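Local coordinates for putative gamma-glutamylcyclotransferase YkqA (PDB 2QIK), which probably cyclises the gamma-glutamyl group of gamma-glutamyl amines or related compounds to 5-oxoproline, releasing the free amine, at residues P244-Y247 / Q248-E252. Sequence-based numbering, arbitrary orientation.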
# COMPACT_ATOMS: atom_id res chain seq x y z
N PRO A 244 6.55 -21.62 -2.12
CA PRO A 244 6.86 -22.81 -2.91
C PRO A 244 8.09 -22.53 -3.78
O PRO A 244 8.42 -21.41 -4.09
CB PRO A 244 5.60 -23.02 -3.74
CG PRO A 244 5.00 -21.71 -3.80
CD PRO A 244 5.38 -20.92 -2.63
N GLN A 245 8.76 -23.60 -4.23
CA GLN A 245 10.05 -23.47 -4.85
C GLN A 245 10.06 -22.69 -6.14
O GLN A 245 10.94 -21.93 -6.37
CB GLN A 245 10.60 -24.91 -5.15
CG GLN A 245 11.95 -25.14 -5.83
CD GLN A 245 12.39 -26.62 -5.71
OE1 GLN A 245 12.92 -27.20 -6.66
NE2 GLN A 245 12.15 -27.24 -4.51
N HIS A 246 9.11 -22.93 -7.00
CA HIS A 246 9.02 -22.32 -8.32
C HIS A 246 8.96 -20.79 -8.13
O HIS A 246 9.80 -20.02 -8.73
CB HIS A 246 7.76 -22.97 -9.00
CG HIS A 246 6.42 -22.37 -8.59
ND1 HIS A 246 5.86 -22.54 -7.34
CD2 HIS A 246 5.57 -21.54 -9.25
CE1 HIS A 246 4.73 -21.88 -7.25
NE2 HIS A 246 4.52 -21.26 -8.39
N TYR A 247 8.04 -20.36 -7.26
CA TYR A 247 7.83 -18.93 -6.88
C TYR A 247 9.08 -18.34 -6.21
O TYR A 247 9.49 -17.27 -6.56
CB TYR A 247 6.63 -18.84 -5.97
CG TYR A 247 6.30 -17.46 -5.44
CD1 TYR A 247 5.74 -16.48 -6.25
CD2 TYR A 247 6.57 -17.16 -4.13
CE1 TYR A 247 5.46 -15.21 -5.72
CE2 TYR A 247 6.30 -15.95 -3.60
CZ TYR A 247 5.76 -14.96 -4.40
OH TYR A 247 5.51 -13.77 -3.82
N GLN A 248 9.70 -19.09 -5.28
CA GLN A 248 10.90 -18.60 -4.66
C GLN A 248 12.00 -18.36 -5.67
O GLN A 248 12.75 -17.37 -5.62
CB GLN A 248 11.40 -19.56 -3.60
CG GLN A 248 12.72 -19.15 -3.02
CD GLN A 248 13.18 -19.87 -1.73
OE1 GLN A 248 14.40 -19.78 -1.33
NE2 GLN A 248 12.26 -20.49 -1.08
N ILE A 249 12.09 -19.26 -6.66
CA ILE A 249 13.11 -19.03 -7.67
C ILE A 249 12.89 -17.75 -8.45
O ILE A 249 13.84 -17.08 -8.82
CB ILE A 249 13.22 -20.27 -8.58
CG1 ILE A 249 13.73 -21.51 -7.83
CG2 ILE A 249 14.17 -20.00 -9.77
CD1 ILE A 249 13.49 -22.85 -8.57
N GLU A 250 11.64 -17.39 -8.75
CA GLU A 250 11.35 -16.11 -9.44
C GLU A 250 11.87 -14.94 -8.62
O GLU A 250 12.53 -14.05 -9.14
CB GLU A 250 9.87 -15.98 -9.68
CG GLU A 250 9.34 -16.97 -10.67
CD GLU A 250 7.83 -16.99 -10.74
OE1 GLU A 250 7.28 -18.06 -10.43
OE2 GLU A 250 7.16 -16.04 -11.19
N ILE A 251 11.60 -14.97 -7.31
CA ILE A 251 12.06 -13.90 -6.43
C ILE A 251 13.56 -13.79 -6.43
O ILE A 251 14.17 -12.73 -6.53
CB ILE A 251 11.53 -14.06 -5.00
CG1 ILE A 251 10.05 -13.92 -5.02
CG2 ILE A 251 12.17 -13.08 -4.04
CD1 ILE A 251 9.37 -14.10 -3.69
N GLU A 252 14.19 -14.95 -6.36
CA GLU A 252 15.63 -14.97 -6.32
C GLU A 252 16.23 -14.42 -7.58
O GLU A 252 17.20 -13.65 -7.51
CB GLU A 252 16.16 -16.39 -6.04
CG GLU A 252 15.86 -16.89 -4.65
CD GLU A 252 16.50 -18.19 -4.32
OE1 GLU A 252 16.36 -18.62 -3.19
OE2 GLU A 252 17.19 -18.76 -5.18
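Tyr247 and Ile251, one turn apart near the start of helix 245-258, illustrate how an aromatic residue can serve its own helix and its surroundings at once. The delta methyl of Ile251 meets the far half of the phenol, with CD1 3.6 Å from CE2 of Tyr247, while CG1 of Ile251 lies over one face of the ring. The chi1 of Tyr247 (178°) turns the ring away from its own N and toward the C-terminal direction of the helix, where Ile251 comes round. Two residues earlier, Gln245 and Ile249 run side by side, CG of Gln245 lying 3.9 Å from CD1 of Ile249. The His246 ring and Glu250 carboxylate are turned 56° apart, and NE2 of His246 remains 4.7 Å from OE1 of Glu250, too far for a direct bond, so any attraction would depend on the charge of the histidine.

Backbone bonds four residues apart set this spacing. Pro244, the N-cap residue, accepts a bond at O from Gln248 N (2.9 Å, N-H...O angle 164°), and Tyr247 O takes Ile251 N in its carbonyl plane at 3.2 Å. Farther out, Tyr247 OH bonds Ala177 N and a bound citrate, probably from crystallisation, while Arg176 makes a cation-pi contact with the ring; Ile251 also touches Leu267 of helix 261-273. Replacing Tyr247 with an alanine would probably leave the Ile251 methyl without its aromatic neighbour and Ala177 N without its phenol acceptor. The phenol therefore combines apolar packing within the helix with polar and cationic contacts, linking the start of the helix to strand 174-180.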